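PDB 1UWW: endoglucanase from Bacillus akibai, which hydrolyses internal beta-1,4-glucosidic linkages in cellulose and related glucans, and here contributes its family 28 carbohydrate-binding module, specific for non-crystalline cellulose. Local coordinates for residues 20-25 with 182-187; 25-30 with 42-47; 98-103 with 128-133. All coordinates share one frame; numbering follows the deposited sequence.

Contact 1 of 3, residues 20-25 with 182-187; sequences SVFEDG and FVDNVR. With CA (calcium ion), chain C.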
# COMPACT_ATOMS: atom_id res chain seq x y z
N SER A 20 20.51 -9.68 -7.06
CA SER A 20 21.47 -8.62 -6.79
C SER A 20 22.05 -8.81 -5.38
O SER A 20 21.34 -8.70 -4.39
CB SER A 20 20.81 -7.24 -6.94
OG SER A 20 20.06 -7.10 -8.14
N VAL A 21 23.33 -9.15 -5.32
CA VAL A 21 24.03 -9.43 -4.07
C VAL A 21 25.11 -8.39 -3.70
O VAL A 21 25.60 -8.39 -2.58
CB VAL A 21 24.62 -10.86 -4.07
CG1 VAL A 21 23.49 -11.88 -4.22
CG2 VAL A 21 25.66 -11.05 -5.17
N PHE A 22 25.50 -7.53 -4.62
CA PHE A 22 26.38 -6.38 -4.32
C PHE A 22 27.74 -6.79 -3.79
O PHE A 22 28.29 -6.11 -2.95
CB PHE A 22 25.68 -5.36 -3.40
CG PHE A 22 24.29 -4.99 -3.89
CD1 PHE A 22 24.13 -4.16 -5.00
CD2 PHE A 22 23.15 -5.52 -3.26
CE1 PHE A 22 22.86 -3.86 -5.45
CE2 PHE A 22 21.90 -5.22 -3.74
CZ PHE A 22 21.75 -4.38 -4.84
N GLU A 23 28.29 -7.88 -4.33
CA GLU A 23 29.58 -8.40 -3.87
C GLU A 23 30.74 -8.12 -4.82
O GLU A 23 31.86 -8.58 -4.55
CB GLU A 23 29.48 -9.89 -3.58
CG GLU A 23 28.48 -10.25 -2.48
CD GLU A 23 28.72 -9.52 -1.16
OE1 GLU A 23 29.89 -9.22 -0.78
OE2 GLU A 23 27.71 -9.26 -0.46
N ASP A 24 30.52 -7.33 -5.87
CA ASP A 24 31.56 -7.02 -6.86
C ASP A 24 31.99 -5.55 -6.84
O ASP A 24 32.54 -5.06 -7.82
CB ASP A 24 31.09 -7.42 -8.27
CG ASP A 24 29.83 -6.64 -8.73
OD1 ASP A 24 29.36 -5.74 -8.00
OD2 ASP A 24 29.24 -6.88 -9.81
N GLY A 25 31.70 -4.84 -5.75
CA GLY A 25 32.02 -3.43 -5.64
C GLY A 25 31.15 -2.50 -6.48
O GLY A 25 31.45 -1.30 -6.54
N PHE A 182 19.87 -0.06 3.97
CA PHE A 182 20.66 -1.04 3.23
C PHE A 182 19.70 -2.05 2.57
O PHE A 182 18.76 -2.52 3.22
CB PHE A 182 21.60 -1.84 4.14
CG PHE A 182 22.47 -1.01 5.08
CD1 PHE A 182 21.94 -0.46 6.26
CD2 PHE A 182 23.81 -0.86 4.81
CE1 PHE A 182 22.74 0.26 7.13
CE2 PHE A 182 24.64 -0.13 5.70
CZ PHE A 182 24.11 0.40 6.84
N VAL A 183 19.98 -2.40 1.33
CA VAL A 183 19.21 -3.40 0.56
C VAL A 183 20.17 -4.48 0.07
O VAL A 183 21.20 -4.19 -0.51
CB VAL A 183 18.57 -2.69 -0.66
CG1 VAL A 183 18.01 -3.67 -1.69
CG2 VAL A 183 17.51 -1.69 -0.21
N ASP A 184 19.79 -5.74 0.28
CA ASP A 184 20.63 -6.86 -0.18
C ASP A 184 19.77 -8.00 -0.72
O ASP A 184 18.62 -8.17 -0.35
CB ASP A 184 21.53 -7.36 0.95
CG ASP A 184 22.78 -8.08 0.47
OD1 ASP A 184 23.07 -8.19 -0.75
OD2 ASP A 184 23.58 -8.51 1.35
N ASN A 185 20.36 -8.79 -1.61
CA ASN A 185 19.77 -10.05 -2.07
C ASN A 185 18.41 -9.86 -2.75
O ASN A 185 17.45 -10.57 -2.46
CB ASN A 185 19.70 -11.09 -0.94
CG ASN A 185 21.03 -11.33 -0.32
OD1 ASN A 185 21.99 -11.62 -1.03
ND2 ASN A 185 21.12 -11.18 0.99
N VAL A 186 18.33 -8.89 -3.65
CA VAL A 186 17.08 -8.65 -4.37
C VAL A 186 16.89 -9.75 -5.39
O VAL A 186 17.75 -9.98 -6.20
CB VAL A 186 17.03 -7.27 -5.08
CG1 VAL A 186 15.60 -7.01 -5.60
CG2 VAL A 186 17.50 -6.14 -4.19
N ARG A 187 15.76 -10.43 -5.33
CA ARG A 187 15.48 -11.53 -6.28
C ARG A 187 14.01 -11.85 -6.40
O ARG A 187 13.23 -11.53 -5.53
CB ARG A 187 16.20 -12.78 -5.84
CG ARG A 187 15.83 -13.28 -4.50
CD ARG A 187 16.47 -14.61 -4.20
NE ARG A 187 15.86 -15.64 -5.04
CZ ARG A 187 16.36 -16.86 -5.27
NH1 ARG A 187 17.50 -17.24 -4.72
NH2 ARG A 187 15.70 -17.71 -6.05
CA CA C . 25.38 -8.89 -0.27
O HOH W 1 24.67 -11.10 -0.67

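Contact 2 of 3, residues 25-30 with 42-47; sequences GTRQGW and LTIEEA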
# COMPACT_ATOMS: atom_id res chain seq x y z
N GLY A 25 31.70 -4.84 -5.75
CA GLY A 25 32.02 -3.43 -5.64
C GLY A 25 31.15 -2.50 -6.48
O GLY A 25 31.45 -1.30 -6.54
N THR A 26 30.06 -3.02 -7.07
CA THR A 26 29.14 -2.19 -7.86
C THR A 26 27.70 -2.30 -7.38
O THR A 26 27.34 -3.19 -6.61
CB THR A 26 29.13 -2.59 -9.35
OG1 THR A 26 28.31 -3.75 -9.57
CG2 THR A 26 30.52 -2.95 -9.91
N ARG A 27 26.88 -1.40 -7.91
CA ARG A 27 25.44 -1.34 -7.66
C ARG A 27 24.66 -2.35 -8.51
O ARG A 27 23.44 -2.37 -8.43
CB ARG A 27 24.92 0.06 -7.91
CG ARG A 27 25.53 1.11 -7.02
CD ARG A 27 24.97 2.48 -7.28
NE ARG A 27 25.63 3.18 -8.39
CZ ARG A 27 25.05 3.91 -9.30
NH1 ARG A 27 23.73 3.98 -9.42
NH2 ARG A 27 25.81 4.55 -10.18
N GLN A 28 25.34 -3.17 -9.30
CA GLN A 28 24.69 -4.19 -10.12
C GLN A 28 23.45 -3.68 -10.87
O GLN A 28 22.42 -4.34 -10.96
CB GLN A 28 24.40 -5.46 -9.33
CG GLN A 28 25.69 -6.10 -8.78
CD GLN A 28 25.51 -7.52 -8.34
OE1 GLN A 28 24.75 -7.81 -7.42
NE2 GLN A 28 26.19 -8.44 -9.02
N GLY A 29 23.57 -2.49 -11.44
CA GLY A 29 22.54 -1.91 -12.28
C GLY A 29 21.48 -1.08 -11.59
O GLY A 29 20.60 -0.54 -12.26
N TRP A 30 21.52 -1.00 -10.26
CA TRP A 30 20.55 -0.21 -9.48
C TRP A 30 20.92 1.26 -9.48
O TRP A 30 22.09 1.63 -9.32
CB TRP A 30 20.48 -0.75 -8.05
CG TRP A 30 19.80 -2.08 -7.98
CD1 TRP A 30 20.36 -3.32 -8.14
CD2 TRP A 30 18.41 -2.28 -7.78
NE1 TRP A 30 19.38 -4.28 -8.03
CE2 TRP A 30 18.17 -3.67 -7.84
CE3 TRP A 30 17.31 -1.43 -7.61
CZ2 TRP A 30 16.90 -4.22 -7.70
CZ3 TRP A 30 16.05 -1.97 -7.47
CH2 TRP A 30 15.85 -3.36 -7.51
N LEU A 42 24.55 6.64 -3.46
CA LEU A 42 24.27 5.21 -3.37
C LEU A 42 25.61 4.50 -3.38
O LEU A 42 26.35 4.56 -4.37
CB LEU A 42 23.47 4.73 -4.57
CG LEU A 42 21.98 4.99 -4.61
CD1 LEU A 42 21.41 4.81 -6.01
CD2 LEU A 42 21.27 4.06 -3.64
N THR A 43 25.94 3.87 -2.27
CA THR A 43 27.22 3.18 -2.12
C THR A 43 27.02 1.75 -1.64
O THR A 43 25.92 1.35 -1.23
CB THR A 43 28.16 3.93 -1.16
OG1 THR A 43 27.56 4.00 0.13
CG2 THR A 43 28.41 5.37 -1.64
N ILE A 44 28.07 0.96 -1.69
CA ILE A 44 28.02 -0.39 -1.20
C ILE A 44 28.64 -0.41 0.20
O ILE A 44 29.79 -0.01 0.39
CB ILE A 44 28.77 -1.35 -2.16
CG1 ILE A 44 28.21 -1.30 -3.60
CG2 ILE A 44 28.72 -2.78 -1.60
CD1 ILE A 44 26.71 -1.38 -3.70
N GLU A 45 27.88 -0.87 1.19
CA GLU A 45 28.29 -0.84 2.59
C GLU A 45 27.96 -2.19 3.26
O GLU A 45 27.03 -2.89 2.87
CB GLU A 45 27.60 0.30 3.34
CG GLU A 45 27.74 1.68 2.70
CD GLU A 45 29.14 2.24 2.75
OE1 GLU A 45 29.99 1.72 3.52
OE2 GLU A 45 29.36 3.21 1.97
N GLU A 46 28.70 -2.55 4.31
CA GLU A 46 28.49 -3.78 5.04
C GLU A 46 27.24 -3.72 5.92
O GLU A 46 27.02 -2.73 6.64
CB GLU A 46 29.73 -4.12 5.87
CG GLU A 46 29.65 -5.47 6.59
CD GLU A 46 29.07 -5.40 8.00
OE1 GLU A 46 29.12 -4.31 8.63
OE2 GLU A 46 28.57 -6.42 8.51
N ALA A 47 26.41 -4.74 5.84
CA ALA A 47 25.28 -4.91 6.74
C ALA A 47 25.10 -6.39 7.01
O ALA A 47 24.94 -7.19 6.08
CB ALA A 47 23.99 -4.35 6.14

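Contact 3 of 3, residues 98-103 with 128-133; sequences VRATEG and INFDEL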
# COMPACT_ATOMS: atom_id res chain seq x y z
N VAL A 98 19.29 7.05 12.98
CA VAL A 98 19.69 8.01 14.00
C VAL A 98 18.47 8.57 14.70
O VAL A 98 18.58 8.94 15.88
CB VAL A 98 20.60 9.14 13.42
CG1 VAL A 98 20.83 10.25 14.42
CG2 VAL A 98 21.84 8.52 12.82
N ARG A 99 17.35 8.74 14.00
CA ARG A 99 16.05 9.09 14.60
C ARG A 99 15.00 8.14 14.00
O ARG A 99 14.92 7.97 12.77
CB ARG A 99 15.66 10.54 14.28
CG ARG A 99 14.28 10.93 14.78
CD ARG A 99 13.99 12.40 14.67
NE ARG A 99 14.14 12.85 13.29
CZ ARG A 99 14.83 13.91 12.90
NH1 ARG A 99 15.37 14.71 13.80
NH2 ARG A 99 14.98 14.20 11.64
N ALA A 100 14.19 7.54 14.86
CA ALA A 100 13.00 6.81 14.43
C ALA A 100 12.13 6.59 15.64
O ALA A 100 12.38 5.68 16.42
CB ALA A 100 13.37 5.48 13.74
N THR A 101 11.18 7.49 15.85
CA THR A 101 10.35 7.46 17.06
C THR A 101 8.88 7.32 16.77
O THR A 101 8.10 7.06 17.70
CB THR A 101 10.53 8.73 17.95
OG1 THR A 101 9.97 9.87 17.33
CG2 THR A 101 12.01 9.07 18.16
N GLU A 102 8.46 7.47 15.52
CA GLU A 102 7.03 7.46 15.19
C GLU A 102 6.78 7.21 13.71
O GLU A 102 7.70 7.31 12.90
CB GLU A 102 6.38 8.78 15.61
CG GLU A 102 6.89 9.99 14.89
CD GLU A 102 6.37 11.27 15.54
OE1 GLU A 102 5.65 11.16 16.57
OE2 GLU A 102 6.67 12.36 15.03
N GLY A 103 5.54 6.91 13.37
CA GLY A 103 5.14 6.65 12.02
C GLY A 103 5.60 5.30 11.48
O GLY A 103 5.88 4.35 12.20
N ILE A 128 6.64 -1.08 7.34
CA ILE A 128 7.49 -1.12 8.52
C ILE A 128 6.99 -0.08 9.50
O ILE A 128 6.89 1.10 9.15
CB ILE A 128 8.93 -0.79 8.12
CG1 ILE A 128 9.47 -1.93 7.25
CG2 ILE A 128 9.81 -0.60 9.35
CD1 ILE A 128 10.80 -1.73 6.72
N ASN A 129 6.70 -0.50 10.71
CA ASN A 129 6.11 0.37 11.73
C ASN A 129 7.21 0.79 12.72
O ASN A 129 7.74 -0.04 13.46
CB ASN A 129 4.98 -0.38 12.43
CG ASN A 129 4.13 0.50 13.29
OD1 ASN A 129 4.62 1.50 13.83
ND2 ASN A 129 2.86 0.16 13.42
N PHE A 130 7.56 2.08 12.72
CA PHE A 130 8.66 2.55 13.60
C PHE A 130 8.29 2.51 15.07
O PHE A 130 9.18 2.56 15.94
CB PHE A 130 9.14 3.93 13.18
CG PHE A 130 9.74 3.97 11.78
CD1 PHE A 130 10.84 3.18 11.48
CD2 PHE A 130 9.21 4.73 10.79
CE1 PHE A 130 11.40 3.19 10.20
CE2 PHE A 130 9.77 4.75 9.52
CZ PHE A 130 10.87 3.96 9.24
N ASP A 131 7.01 2.35 15.38
CA ASP A 131 6.62 2.20 16.77
C ASP A 131 6.84 0.80 17.27
O ASP A 131 6.69 0.54 18.47
CB ASP A 131 5.15 2.56 16.95
CG ASP A 131 4.88 4.00 16.64
OD1 ASP A 131 5.69 4.87 17.07
OD2 ASP A 131 3.91 4.35 15.94
N GLU A 132 7.19 -0.11 16.36
CA GLU A 132 7.39 -1.51 16.71
C GLU A 132 8.88 -1.92 16.60
O GLU A 132 9.17 -3.12 16.50
CB GLU A 132 6.53 -2.41 15.80
CG GLU A 132 5.04 -2.06 15.76
CD GLU A 132 4.26 -2.67 16.87
OE1 GLU A 132 4.80 -3.52 17.63
OE2 GLU A 132 3.08 -2.29 16.99
N LEU A 133 9.82 -0.98 16.62
CA LEU A 133 11.26 -1.34 16.53
C LEU A 133 11.78 -2.27 17.63
O LEU A 133 12.69 -3.08 17.41
CB LEU A 133 12.12 -0.08 16.46
CG LEU A 133 12.01 0.75 15.19
CD1 LEU A 133 12.81 2.02 15.32
CD2 LEU A 133 12.48 -0.05 13.99

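Contact 1 of 3, residues 20-25 with 182-187
Phe-22 brings CD2 and CE2 against the strand at Val-183 and Asp-184: CE2 stands 3.5 Å from Val-183 O, while Asp-184 OD1 lies in the ring plane at its edge, 3.7 Å from CD2. The carboxylate is turned 47° from the ring. With its CG anti to the backbone N (chi1 -156°), Asp-184 sends both oxygens to the calcium ion, OD1 and OD2 each 2.5 Å from the metal. The calcium also draws in Val-21 O and, through a side chain bent at chi2, Glu-23 OE2; a water, Ser-50 OG and Asn-51 O complete the shell. Val-21 O and Asp-184 OD1 are therefore only 3.1 Å apart, two acceptors drawn together by the cation, which would also be expected to offset the repulsion between the Glu-23 and Asp-184 carboxylates. The same water donates to Asn-185 OD1 at 2.8 Å, and that oxygen also touches Val-21 CG1. Asn-185 ND2 turns to Asp-92, a ligand of a different calcium. Beyond the metal, Ser-20 N gives a nearly straight bond to Val-186 O (161°), and Val-186 N returns a more bent one to Ser-20 O, forming a single antiparallel hydrogen-bonded bridge. Because Asn-185, with positive phi, faces Ser-20 together with Val-186, the strand carries a G1 beta bulge here. Ser-20 OG is taken up by Val-17 O and Trp-30 NE1. A calcium thus staples the N-terminal loop to strand 180-189, consistent with a structural metal site, as is common in beta-sandwich carbohydrate-binding modules.

Contact 2 of 3, residues 25-30 with 42-47
Ile-44 reaches the loop with its CG1-CD1 arm, CD1 coming to 3.5 Å from Thr-26 O and 4.2 Å from Arg-27 CA, while CG1 packs on that carbonyl and, more loosely, on Gly-25. Next to it, the aliphatic part of Arg-27 crosses Leu-42 at about a right angle, with CD 3.8 Å from Leu-42 CB. No hydrogen bond joins the two segments, so van der Waals packing, partly on a peptide carbonyl, carries the contact. The arginine chain bends at chi3 (-84°) and turns its guanidinium to polar partners: NE to Asp-11 O, and NH1 to Asp-31 in a salt bridge and weakly to Trp-30 O, at 2.9 Å. Behind them, Thr-26 OG1 accepts from Gln-28 N at 3.0 Å in an ST turn and also bonds to Asp-24, and a type I' beta turn runs from Arg-27 to Trp-30. The N-terminal segment is laid in beside both partners, since Asp-11 also holds Ile-44 N through OD2. The contact thus sets the loop leading into strand 30-32, at one border of the five-stranded sheet, against Leu-42 and Ile-44 at strand 43-47, an outermost strand of the six-stranded sheet, with Arg-27 also touching Leu-53 of strand 50-58.

Contact 3 of 3, residues 98-103 with 128-133
Glu-102 O is buried against the Phe-130 side chain, 3.7 Å from CD2, with no polar partner in the model, although the loop carbonyl next to it is well used. That neighbour, Gly-103 O, accepts from Phe-130 N at 2.9 Å, the donor tilted 19° from the carbonyl plane, and this is the one hydrogen bond between the segments. Gly-103 O also lies 3.4 Å from Phe-130 CB. Farther along the loop, Ala-100 CB touches two apolar groups, Leu-133 CD1 at 3.8 Å and Phe-130 CD1 at 4.1 Å. Asp-131 brings OD1 to 3.5 Å from Glu-102 CA; Thr-101 O is close to the same carboxylate oxygen, but both are acceptors and form no bond. The turn presenting these groups is tied by Asn-129, whose CG is anti to the backbone N (chi1 -168°): OD1 takes Asp-131 N at 3.0 Å in an Asx turn. Across a subunit interface, Gly-103 N bonds to Glu-132 of the second subunit, and Asn-129 ND2 to Asn-129 OD1 of that subunit. Within the chain, the loop between strands 88-97 and 104-111, which passes from one sheet to the other, packs on the turn that follows strand 120-129; Phe-130 reaches Leu-95 of strand 88-97, and Leu-133 meets Tyr-143 and Tyr-145 of strand 142-150.

From the N terminus, the loop 20-25 is met by strand 180-189 near the C terminus, so contact 1 closes a circuit of about 160 residues that encloses the other two. Contact 2 follows at once, sharing Gly-25, and closes a short loop onto strand 43-47; the two touch, for example where Gln-28 OE1 meets Val-21 N, and both reach the six-stranded sheet. Contact 3 comes later in series with contact 2, joining the link between strands 88-97 and 104-111 to the end of strand 120-129. Its centre lies about 25 Å from those of the others, at a distant part of the sandwich.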